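Local coordinates for protein P-granule scaffold (Caenorhabditis japonica, PDB 5W4A) that probably serves as a scaffold for germ (P) granules, its largely helical N-terminal domain belonging to a machinery linked with mRNA repression, at residues F43-V47 and F48-D52; D58-V61 and Q62-P66; A142-I145 and K146-S150; A172-F175 and T176-G180; G180-E184 and D185-E189. All blocks are in the same frame, centred on the assembly; numbering follows the deposited sequence.

Contact 1: F43-V47 and F48-D52; sequences FAAYV and FGASD
Ala-45 O is gripped by two amides of the following loop. Ala-50 N donates to it at 2.8 Å, in the carbonyl plane, whereas Ser-51 N comes from above that plane at 3.2 Å. The next carbonyl, Tyr-46 O, is reached by Gly-49 N (3.2 Å), again from above the carbonyl plane. The i+5 and i+3 bonds, ending on Ala-45 O and Tyr-46 O, with the positive phi of Gly-49 (80°), define a Schellman motif at the end of helix 42-47. Before the chain turns, Phe-48 N still makes the helical bond to Ala-44 O.

Around this backbone core the side chains lie close. The CB atoms of Ala-45 and Ser-51 meet at 3.9 Å. Tyr-46 has its CG anti to the backbone N (chi1 -176°), which brings CD1 to 3.6 Å from Ser-51 O and the ring edge, through CE1, up to Asp-52 O. Its CA adds a nearly straight CA-H...O contact to Ser-51 O. Phe-48, for its part, turns an edge to Ala-44 O, and its CD1 rests 3.8 Å from Val-47 CG1.

Further out, Lys-177 of helix 169-179 makes a cation-pi contact with Tyr-46, and Phe-48 is covered by Leu-208 and Ile-212 of helix 206-213. Ser-51 OG is bonded to Lys-53 N, which ties the loop to its own continuation. The last-turn carbonyls of Ala-44, Ala-45 and Tyr-46 thus find donors in the loop, so the helix can stop without leaving these three acceptors unmatched.

Contact 2: D58-V61 and Q62-P66; sequences DDIV and QILFP
Gln-62 folds back over Asp-58, one helical turn before it, and each of its carbons has a neighbour there. CB sits 3.4 Å from Asp-58 O. CG comes closer to the same oxygen, at 3.2 Å, and also faces the carboxylate, with Asp-58 OD1 3.7 Å away. The chain then bends at chi2 (-60°), which carries CD back beside the carboxylate instead of out along the helix. At the tip NE2 stands 3.5 Å from Asp-58 OD1. The amide and carboxylate planes are turned 40° apart, and the two side chains run at a slant to each other on the exposed side of the helix.

The backbone beneath is nearly the whole of the short helix 57-64, one of the helices of this predominantly helical domain. Gln-62 N bonds to Asp-58 O at 2.9 Å with the amide nearly along the C=O axis; the next bond, from Ile-63 N to Asp-59 O, is weak. Leu-64 N to Ile-60 O is again a sound bond, and Phe-65 N to Val-61 O (2.8 Å) is the last of this run, at the point where Phe-65 leaves helical torsions.

The Phe-65 ring presents its edge to Val-61 O, and its CD2 packs 3.9 Å from Val-61 CG1. Arg-95 of helix 89-100 makes a cation-pi contact with this ring and also touches Val-61. On another side of the helix, Asp-59 OD2 is hydrogen-bonded to Ser-42 OG, and Ile-63 lies against Leu-22 of helix 20-28.

Contact 3: A142-I145 and K146-S150; sequences AILI and KTINS
Ile-143 O accepts two hydrogen bonds from one residue: Thr-147 OG1 and Thr-147 N both lie at 2.9 Å from it and come from opposite faces of the carbonyl plane. The hydroxyl can do this because chi1 of -65° sets OG1 beside its own backbone N, over the preceding turn. A valine in place of Thr-147 would probably leave Ile-143 O held by the amide alone and put a methyl against a carbonyl oxygen.

The same four-residue step recurs along the helix, straightest at Ile-148 N to Leu-144 O, where the angle at the hydrogen is 167°. Ile-148 CD1 packs against Leu-144 CG at 3.7 Å, while Asn-149 lies alongside Ile-145, its ND2 3.8 Å from Ile-145 CG2; ND2 also makes a weak hydrogen bond to Lys-120 O. As the chain leaves the helix, Ser-150 OG donates to Lys-146 O at 2.8 Å.

Helix 136-148 packs against three neighbours: Leu-144 and Ile-148 face Ala-83 and Leu-82 of helix 71-84, Ile-145 meets Leu-123 of helix 116-131, and Thr-147 is covered by Leu-160 of helix 153-160.

Contact 4: A172-F175 and T176-G180; sequences AYVF and TKILG. With EDO (1,2-ethanediol), chain T; EDO (1,2-ethanediol), chain Q.
From Thr-176 to Leu-179 four successive amides bond to the carbonyls of Ala-172 to Phe-175, the regular i to i+4 pattern of an alpha-helix, with Ile-178 N to Val-174 O the straightest at 163°. The helix, 169-179, ends in a Schellman motif at Gly-180, whose phi is positive (66°).

Thr-176 doubles its grip on Ala-172 O: OG1 and N each lie 2.9 Å from that oxygen, on opposite faces of the carbonyl plane. Tyr-173 and Lys-177 run side by side. With chi1 at -71°, Lys-177 CG lies over one face of the tyrosine ring, 4.1 Å from its centroid, as a CH-pi contact displaced toward the rim; bends at chi2 and chi3 then steer the rest of the chain, CD passing 3.8 Å from Tyr-173 OH. A water in the plane of the ring shares a hydrogen bond with that hydroxyl (2.7 Å) and accepts a weak one from Lys-177 NZ. The phenol oxygen is also bonded to Arg-194 NE.

Elsewhere on the helix, the ring of Phe-175 forms edge-to-face pairs with Phe-18 and Phe-19, and Val-174 packs on Phe-43 and Val-47 of helix 42-47. Near the C-terminal end, two 1,2-ethanediol molecules, probably from the crystallisation liquor, donate to one carbonyl: O2 of the chain T molecule lies 3.0 Å from Ile-178 O, and O1 of the chain Q molecule 3.2 Å from it.

Contact 5: G180-E184 and D185-E189; sequences GLEDE and DTADE
Asp-183 and Thr-186 cross at about a right angle, and each side chain reaches for the other's backbone. Asp-183 OD1 takes the amide of Thr-186 at 3.0 Å, nearly along its C-O axis. In return, Asp-183 N donates to Thr-186 OG1 at 2.9 Å with an angle of 158°. Chi1 of Thr-186 (63°) holds OG1 between the backbone N and the carbonyl carbon, and from there the hydroxyl gives its own proton to Leu-181 O, in the carbonyl plane on a lone pair, at 2.8 Å. A valine here would probably leave both Leu-181 O and Asp-183 N without their mate and set the loop freer to move against the helix.

This reciprocal exchange, side chain to amide in both directions across three residues, resembles a capping box and lies in the turn that leads into helix 187-201. Asp-183 OD1 also receives a weak bond from Asp-185 N, as in an Asx turn. Glu-184 and Asp-185 lie side by side, pointing the same way, with their carboxylate planes 58° apart; Glu-184 OE2 and Asp-185 OD1 are 4.4 Å from each other, so some mutual repulsion is likely.

Glu-182 extends over Ala-187. A water joins Glu-182 OE2 to Ala-187 O, donating to the latter at 2.9 Å, while Glu-182 OE1 forms a salt bridge with Arg-194. A second water donates to Glu-184 O and accepts from Asp-188 N (3.1 Å). Beneath the turn Thr-186 packs on Tyr-154 and Phe-157 of helix 153-160, and Glu-189 makes a salt bridge to Arg-128 of the second subunit.

Overall arrangement
Contacts 4 and 5 are consecutive: they share Gly-180, their centres lie about 10 Å apart, and Thr-176 O and Leu-181 N stand 3.0 Å apart as a probable hydrogen bond. Contact 1 packs against contact 4, with centres about 12 Å apart and Phe-43 CE1 3.5 Å from Ile-178 CD1. The same phenylalanine touches Ile-60 and Ile-63 of contact 2, which meets contact 4 through Ile-60 and Ile-178. Contact 3 stands apart, its nearest atoms about 6 Å from contact 4, and across the chain's centre from contacts 1 and 2. The ethanediol molecules lie near Ile-178, and contact 5 reaches the second subunit.

Contact 1: F43-V47 and F48-D52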
# COMPACT_ATOMS: atom_id res chain seq x y z
N PHE C 43 -7.24 -7.50 -27.96
CA PHE C 43 -6.93 -7.01 -26.61
C PHE C 43 -5.51 -7.39 -26.22
O PHE C 43 -4.71 -6.53 -25.82
CB PHE C 43 -8.01 -7.56 -25.66
CG PHE C 43 -7.91 -7.15 -24.20
CD1 PHE C 43 -7.13 -6.08 -23.75
CD2 PHE C 43 -8.65 -7.86 -23.27
CE1 PHE C 43 -7.08 -5.77 -22.38
CE2 PHE C 43 -8.61 -7.55 -21.93
CZ PHE C 43 -7.84 -6.50 -21.49
N ALA C 44 -5.15 -8.67 -26.41
CA ALA C 44 -3.79 -9.11 -26.14
C ALA C 44 -2.78 -8.40 -27.02
O ALA C 44 -1.70 -7.99 -26.55
CB ALA C 44 -3.67 -10.62 -26.30
N ALA C 45 -3.09 -8.24 -28.31
CA ALA C 45 -2.11 -7.62 -29.20
C ALA C 45 -1.81 -6.19 -28.78
O ALA C 45 -0.65 -5.75 -28.84
CB ALA C 45 -2.62 -7.66 -30.64
N TYR C 46 -2.83 -5.45 -28.37
CA TYR C 46 -2.62 -4.08 -27.93
C TYR C 46 -1.84 -4.01 -26.63
O TYR C 46 -0.90 -3.23 -26.49
CB TYR C 46 -3.97 -3.39 -27.78
CG TYR C 46 -3.87 -1.94 -27.42
CD1 TYR C 46 -3.49 -1.02 -28.38
CD2 TYR C 46 -4.20 -1.48 -26.15
CE1 TYR C 46 -3.42 0.32 -28.09
CE2 TYR C 46 -4.13 -0.13 -25.84
CZ TYR C 46 -3.74 0.77 -26.82
OH TYR C 46 -3.66 2.13 -26.57
N VAL C 47 -2.25 -4.81 -25.63
CA VAL C 47 -1.58 -4.78 -24.33
C VAL C 47 -0.08 -5.07 -24.44
O VAL C 47 0.75 -4.43 -23.76
CB VAL C 47 -2.26 -5.78 -23.37
CG1 VAL C 47 -1.37 -6.06 -22.17
CG2 VAL C 47 -3.61 -5.23 -22.93
N PHE C 48 0.29 -6.05 -25.26
CA PHE C 48 1.66 -6.54 -25.37
C PHE C 48 2.46 -5.79 -26.42
O PHE C 48 3.60 -6.18 -26.70
CB PHE C 48 1.65 -8.05 -25.61
CG PHE C 48 1.38 -8.82 -24.35
CD1 PHE C 48 0.08 -9.12 -23.95
CD2 PHE C 48 2.42 -9.19 -23.52
CE1 PHE C 48 -0.15 -9.77 -22.74
CE2 PHE C 48 2.19 -9.81 -22.31
CZ PHE C 48 0.91 -10.13 -21.93
N GLY C 49 1.88 -4.76 -27.03
CA GLY C 49 2.62 -3.90 -27.94
C GLY C 49 2.79 -4.45 -29.33
O GLY C 49 3.62 -3.93 -30.09
N ALA C 50 2.02 -5.49 -29.69
CA ALA C 50 2.09 -6.08 -31.02
C ALA C 50 1.28 -5.33 -32.05
O ALA C 50 1.50 -5.51 -33.25
CB ALA C 50 1.59 -7.53 -30.99
N SER C 51 0.33 -4.52 -31.60
CA SER C 51 -0.54 -3.73 -32.44
C SER C 51 -0.85 -2.43 -31.71
O SER C 51 -0.93 -2.41 -30.48
CB SER C 51 -1.84 -4.46 -32.77
OG SER C 51 -2.68 -3.61 -33.55
N ASP C 52 -1.01 -1.35 -32.46
CA ASP C 52 -1.47 -0.10 -31.89
C ASP C 52 -2.97 0.09 -32.07
O ASP C 52 -3.51 1.14 -31.69
CB ASP C 52 -0.70 1.08 -32.50
CG ASP C 52 0.71 1.18 -31.96
OD1 ASP C 52 0.92 0.82 -30.78
OD2 ASP C 52 1.62 1.59 -32.72
O HOH W 1 0.17 -1.11 -28.01

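Contact 2: D58-V61 and Q62-P66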
# COMPACT_ATOMS: atom_id res chain seq x y z
N ASP C 58 -16.29 -4.87 -26.87
CA ASP C 58 -16.64 -6.27 -27.08
C ASP C 58 -15.40 -7.17 -27.01
O ASP C 58 -15.44 -8.23 -26.38
CB ASP C 58 -17.35 -6.45 -28.43
CG ASP C 58 -17.48 -7.92 -28.83
OD1 ASP C 58 -18.32 -8.63 -28.23
OD2 ASP C 58 -16.74 -8.37 -29.74
N ASP C 59 -14.30 -6.75 -27.65
CA ASP C 59 -13.06 -7.53 -27.59
C ASP C 59 -12.64 -7.80 -26.15
O ASP C 59 -12.20 -8.90 -25.82
CB ASP C 59 -11.91 -6.79 -28.28
CG ASP C 59 -12.09 -6.65 -29.79
OD1 ASP C 59 -12.74 -7.52 -30.41
OD2 ASP C 59 -11.52 -5.68 -30.35
N ILE C 60 -12.74 -6.78 -25.31
CA ILE C 60 -12.36 -6.91 -23.91
C ILE C 60 -13.33 -7.81 -23.17
O ILE C 60 -12.92 -8.72 -22.43
CB ILE C 60 -12.29 -5.50 -23.30
CG1 ILE C 60 -11.13 -4.72 -23.92
CG2 ILE C 60 -12.15 -5.58 -21.79
CD1 ILE C 60 -11.14 -3.22 -23.52
N VAL C 61 -14.64 -7.59 -23.36
CA VAL C 61 -15.64 -8.39 -22.66
C VAL C 61 -15.47 -9.87 -23.02
O VAL C 61 -15.65 -10.75 -22.17
CB VAL C 61 -17.05 -7.87 -22.97
CG1 VAL C 61 -18.14 -8.77 -22.35
CG2 VAL C 61 -17.21 -6.44 -22.46
N GLN C 62 -15.12 -10.16 -24.28
CA GLN C 62 -14.98 -11.54 -24.72
C GLN C 62 -13.85 -12.26 -24.00
O GLN C 62 -13.96 -13.46 -23.70
CB GLN C 62 -14.75 -11.60 -26.24
CG GLN C 62 -15.99 -11.30 -27.07
CD GLN C 62 -17.10 -12.29 -26.79
OE1 GLN C 62 -16.86 -13.50 -26.72
NE2 GLN C 62 -18.31 -11.77 -26.60
N ILE C 63 -12.73 -11.55 -23.76
CA ILE C 63 -11.63 -12.14 -23.02
C ILE C 63 -12.00 -12.30 -21.55
O ILE C 63 -11.62 -13.28 -20.90
CB ILE C 63 -10.37 -11.27 -23.20
CG1 ILE C 63 -9.70 -11.55 -24.55
CG2 ILE C 63 -9.35 -11.48 -22.05
CD1 ILE C 63 -9.06 -12.95 -24.69
N LEU C 64 -12.74 -11.33 -20.99
CA LEU C 64 -13.12 -11.37 -19.58
C LEU C 64 -14.15 -12.46 -19.30
O LEU C 64 -14.14 -13.07 -18.22
CB LEU C 64 -13.66 -10.02 -19.15
CG LEU C 64 -12.65 -8.87 -19.03
CD1 LEU C 64 -13.37 -7.65 -18.55
CD2 LEU C 64 -11.47 -9.23 -18.10
N PHE C 65 -15.06 -12.69 -20.24
CA PHE C 65 -16.17 -13.62 -20.03
C PHE C 65 -16.22 -14.65 -21.15
O PHE C 65 -17.16 -14.66 -21.96
CB PHE C 65 -17.50 -12.86 -19.94
CG PHE C 65 -17.56 -11.86 -18.81
CD1 PHE C 65 -18.00 -12.23 -17.55
CD2 PHE C 65 -17.21 -10.53 -19.01
CE1 PHE C 65 -18.07 -11.32 -16.52
CE2 PHE C 65 -17.28 -9.61 -17.99
CZ PHE C 65 -17.72 -10.00 -16.73
N PRO C 66 -15.25 -15.56 -21.21
CA PRO C 66 -15.29 -16.61 -22.24
C PRO C 66 -16.43 -17.60 -21.99
O PRO C 66 -16.99 -17.69 -20.90
CB PRO C 66 -13.93 -17.29 -22.09
CG PRO C 66 -13.51 -17.03 -20.70
CD PRO C 66 -14.06 -15.68 -20.35

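Contact 3: A142-I145 and K146-S150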
# COMPACT_ATOMS: atom_id res chain seq x y z
N ALA C 142 -9.90 -3.43 -1.26
CA ALA C 142 -9.60 -2.04 -0.93
C ALA C 142 -9.13 -1.27 -2.15
O ALA C 142 -9.58 -0.15 -2.39
CB ALA C 142 -8.55 -2.01 0.18
N ILE C 143 -8.23 -1.86 -2.94
CA ILE C 143 -7.72 -1.17 -4.14
C ILE C 143 -8.85 -0.97 -5.14
O ILE C 143 -8.95 0.09 -5.78
CB ILE C 143 -6.54 -1.94 -4.74
CG1 ILE C 143 -5.34 -1.84 -3.81
CG2 ILE C 143 -6.17 -1.39 -6.15
CD1 ILE C 143 -4.28 -2.90 -4.11
N LEU C 144 -9.71 -1.98 -5.33
CA LEU C 144 -10.85 -1.84 -6.23
C LEU C 144 -11.76 -0.68 -5.82
O LEU C 144 -12.13 0.16 -6.66
CB LEU C 144 -11.64 -3.15 -6.27
CG LEU C 144 -12.87 -3.16 -7.14
CD1 LEU C 144 -12.57 -2.85 -8.61
CD2 LEU C 144 -13.57 -4.51 -7.00
N ILE C 145 -12.10 -0.62 -4.53
CA ILE C 145 -12.94 0.47 -4.02
C ILE C 145 -12.28 1.82 -4.26
O ILE C 145 -12.93 2.79 -4.72
CB ILE C 145 -13.27 0.24 -2.53
CG1 ILE C 145 -14.30 -0.87 -2.38
CG2 ILE C 145 -13.85 1.51 -1.89
CD1 ILE C 145 -14.46 -1.40 -0.99
N LYS C 146 -10.98 1.94 -3.96
CA LYS C 146 -10.30 3.21 -4.11
C LYS C 146 -10.25 3.62 -5.58
O LYS C 146 -10.36 4.81 -5.89
CB LYS C 146 -8.90 3.12 -3.50
CG LYS C 146 -8.96 3.00 -1.98
CD LYS C 146 -7.62 2.69 -1.36
CE LYS C 146 -7.71 2.47 0.19
NZ LYS C 146 -8.27 3.69 0.87
N THR C 147 -10.11 2.65 -6.48
CA THR C 147 -10.13 2.91 -7.91
C THR C 147 -11.51 3.40 -8.38
O THR C 147 -11.61 4.42 -9.08
CB THR C 147 -9.72 1.63 -8.64
OG1 THR C 147 -8.36 1.33 -8.32
CG2 THR C 147 -9.82 1.81 -10.16
N ILE C 148 -12.58 2.71 -7.95
CA ILE C 148 -13.96 3.07 -8.28
C ILE C 148 -14.27 4.49 -7.81
O ILE C 148 -14.96 5.27 -8.51
CB ILE C 148 -14.93 2.04 -7.66
CG1 ILE C 148 -14.79 0.68 -8.36
CG2 ILE C 148 -16.37 2.56 -7.71
CD1 ILE C 148 -15.37 -0.46 -7.52
N ASN C 149 -13.78 4.86 -6.63
CA ASN C 149 -14.09 6.16 -6.03
C ASN C 149 -13.21 7.28 -6.56
O ASN C 149 -13.44 8.44 -6.20
CB ASN C 149 -13.95 6.06 -4.52
CG ASN C 149 -15.18 5.44 -3.86
OD1 ASN C 149 -16.24 5.34 -4.47
ND2 ASN C 149 -15.03 5.04 -2.60
N SER C 150 -12.22 6.96 -7.40
CA SER C 150 -11.36 7.98 -7.98
C SER C 150 -12.14 8.78 -9.03
O SER C 150 -12.94 8.22 -9.79
CB SER C 150 -10.14 7.35 -8.64
OG SER C 150 -9.31 6.77 -7.66

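Contact 4: A172-F175 and T176-G180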
# COMPACT_ATOMS: atom_id res chain seq x y z
N ALA C 172 -1.78 -3.56 -13.13
CA ALA C 172 -1.62 -2.11 -13.19
C ALA C 172 -1.23 -1.67 -14.59
O ALA C 172 -1.75 -0.67 -15.10
CB ALA C 172 -0.58 -1.65 -12.16
N TYR C 173 -0.36 -2.45 -15.24
CA TYR C 173 0.08 -2.14 -16.61
C TYR C 173 -1.08 -2.25 -17.60
O TYR C 173 -1.25 -1.37 -18.45
CB TYR C 173 1.23 -3.06 -17.01
CG TYR C 173 1.83 -2.68 -18.34
CD1 TYR C 173 2.57 -1.51 -18.45
CD2 TYR C 173 1.60 -3.43 -19.47
CE1 TYR C 173 3.10 -1.11 -19.65
CE2 TYR C 173 2.18 -3.04 -20.71
CZ TYR C 173 2.91 -1.87 -20.77
OH TYR C 173 3.47 -1.40 -21.94
N VAL C 174 -1.85 -3.34 -17.52
CA VAL C 174 -3.00 -3.50 -18.41
C VAL C 174 -3.99 -2.35 -18.24
O VAL C 174 -4.43 -1.75 -19.22
CB VAL C 174 -3.70 -4.85 -18.18
CG1 VAL C 174 -4.95 -4.97 -19.04
CG2 VAL C 174 -2.76 -6.05 -18.48
N PHE C 175 -4.36 -2.03 -16.99
CA PHE C 175 -5.27 -0.90 -16.77
C PHE C 175 -4.70 0.40 -17.34
O PHE C 175 -5.43 1.20 -17.93
CB PHE C 175 -5.59 -0.71 -15.28
CG PHE C 175 -6.59 -1.71 -14.71
CD1 PHE C 175 -7.89 -1.79 -15.22
CD2 PHE C 175 -6.25 -2.54 -13.63
CE1 PHE C 175 -8.83 -2.69 -14.69
CE2 PHE C 175 -7.20 -3.43 -13.10
CZ PHE C 175 -8.48 -3.52 -13.63
N THR C 176 -3.41 0.64 -17.13
CA THR C 176 -2.79 1.85 -17.66
C THR C 176 -2.94 1.91 -19.18
O THR C 176 -3.30 2.96 -19.73
CB THR C 176 -1.33 1.91 -17.25
OG1 THR C 176 -1.24 2.13 -15.82
CG2 THR C 176 -0.58 3.01 -17.96
N LYS C 177 -2.69 0.79 -19.86
CA LYS C 177 -2.79 0.75 -21.32
C LYS C 177 -4.23 0.98 -21.77
O LYS C 177 -4.48 1.80 -22.67
CB LYS C 177 -2.28 -0.60 -21.85
CG LYS C 177 -0.77 -0.83 -21.75
CD LYS C 177 0.01 -0.06 -22.81
CE LYS C 177 -0.31 -0.55 -24.21
NZ LYS C 177 0.57 0.06 -25.24
N ILE C 178 -5.20 0.27 -21.17
CA ILE C 178 -6.58 0.30 -21.66
C ILE C 178 -7.28 1.60 -21.32
O ILE C 178 -8.10 2.10 -22.10
CB ILE C 178 -7.36 -0.92 -21.12
CG1 ILE C 178 -6.75 -2.20 -21.68
CG2 ILE C 178 -8.86 -0.80 -21.42
CD1 ILE C 178 -6.92 -2.36 -23.18
N LEU C 179 -6.99 2.18 -20.15
CA LEU C 179 -7.63 3.40 -19.72
C LEU C 179 -6.87 4.65 -20.12
O LEU C 179 -7.30 5.75 -19.76
CB LEU C 179 -7.81 3.39 -18.21
CG LEU C 179 -8.71 2.25 -17.72
CD1 LEU C 179 -8.74 2.26 -16.21
CD2 LEU C 179 -10.11 2.32 -18.32
N GLY C 180 -5.73 4.51 -20.78
CA GLY C 180 -4.98 5.67 -21.24
C GLY C 180 -4.43 6.50 -20.11
O GLY C 180 -4.49 7.74 -20.16
C1 EDO T . -6.95 4.43 -24.50
O1 EDO T . -8.15 5.12 -24.87
C2 EDO T . -6.85 3.05 -25.15
O2 EDO T . -8.08 2.30 -25.11
C1 EDO Q . -11.85 2.48 -21.86
O1 EDO Q . -10.97 3.54 -22.28
C2 EDO Q . -12.47 1.78 -23.06
O2 EDO Q . -11.53 0.88 -23.66
O HOH W 2 2.71 -2.45 -24.27

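Contact 5: G180-E184 and D185-E189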
# COMPACT_ATOMS: atom_id res chain seq x y z
N GLY C 180 -5.73 4.51 -20.78
CA GLY C 180 -4.98 5.67 -21.24
C GLY C 180 -4.43 6.50 -20.11
O GLY C 180 -4.49 7.74 -20.16
N LEU C 181 -3.90 5.86 -19.07
CA LEU C 181 -3.43 6.60 -17.91
C LEU C 181 -2.00 7.10 -18.03
O LEU C 181 -1.54 7.82 -17.13
CB LEU C 181 -3.56 5.73 -16.64
CG LEU C 181 -4.97 5.17 -16.44
CD1 LEU C 181 -5.02 4.28 -15.22
CD2 LEU C 181 -6.01 6.27 -16.33
N GLU C 182 -1.26 6.71 -19.07
CA GLU C 182 0.10 7.20 -19.25
C GLU C 182 0.06 8.59 -19.90
O GLU C 182 -0.47 8.75 -21.00
CB GLU C 182 0.93 6.22 -20.09
CG GLU C 182 2.39 6.63 -20.17
CD GLU C 182 3.26 5.68 -20.98
OE1 GLU C 182 2.74 4.65 -21.47
OE2 GLU C 182 4.46 5.97 -21.13
N ASP C 183 0.61 9.58 -19.21
CA ASP C 183 0.71 10.93 -19.76
C ASP C 183 2.01 11.54 -19.24
O ASP C 183 2.81 10.85 -18.61
CB ASP C 183 -0.55 11.75 -19.42
CG ASP C 183 -0.67 12.10 -17.92
OD1 ASP C 183 0.31 11.97 -17.15
OD2 ASP C 183 -1.77 12.51 -17.51
N GLU C 184 2.24 12.83 -19.51
CA GLU C 184 3.51 13.42 -19.12
C GLU C 184 3.74 13.36 -17.60
O GLU C 184 4.89 13.24 -17.16
CB GLU C 184 3.60 14.87 -19.63
CG GLU C 184 2.58 15.81 -19.01
CD GLU C 184 2.59 17.21 -19.62
OE1 GLU C 184 3.32 17.43 -20.62
OE2 GLU C 184 1.87 18.09 -19.09
N ASP C 185 2.67 13.42 -16.80
CA ASP C 185 2.81 13.38 -15.34
C ASP C 185 3.08 11.97 -14.81
O ASP C 185 3.77 11.81 -13.81
CB ASP C 185 1.54 13.95 -14.69
CG ASP C 185 1.28 15.40 -15.09
OD1 ASP C 185 2.28 16.14 -15.15
OD2 ASP C 185 0.12 15.75 -15.38
N THR C 186 2.56 10.94 -15.48
CA THR C 186 2.66 9.58 -14.94
C THR C 186 3.72 8.74 -15.64
O THR C 186 3.97 7.61 -15.23
CB THR C 186 1.31 8.86 -15.06
OG1 THR C 186 1.00 8.74 -16.46
CG2 THR C 186 0.18 9.60 -14.31
N ALA C 187 4.34 9.27 -16.70
CA ALA C 187 5.17 8.44 -17.58
C ALA C 187 6.32 7.75 -16.84
O ALA C 187 6.60 6.56 -17.08
CB ALA C 187 5.72 9.29 -18.72
N ASP C 188 7.02 8.45 -15.95
CA ASP C 188 8.14 7.83 -15.27
C ASP C 188 7.68 6.68 -14.37
O ASP C 188 8.36 5.65 -14.26
CB ASP C 188 8.92 8.88 -14.47
CG ASP C 188 9.72 9.83 -15.37
OD1 ASP C 188 9.70 9.63 -16.61
OD2 ASP C 188 10.34 10.76 -14.84
N GLU C 189 6.52 6.84 -13.73
CA GLU C 189 6.00 5.77 -12.89
C GLU C 189 5.51 4.59 -13.73
O GLU C 189 5.70 3.43 -13.34
CB GLU C 189 4.88 6.30 -12.01
CG GLU C 189 5.40 7.27 -10.94
CD GLU C 189 4.35 8.20 -10.38
OE1 GLU C 189 3.16 7.81 -10.25
OE2 GLU C 189 4.71 9.38 -10.06
O HOH W 3 6.34 5.29 -19.68
O HOH W 4 6.53 11.45 -15.66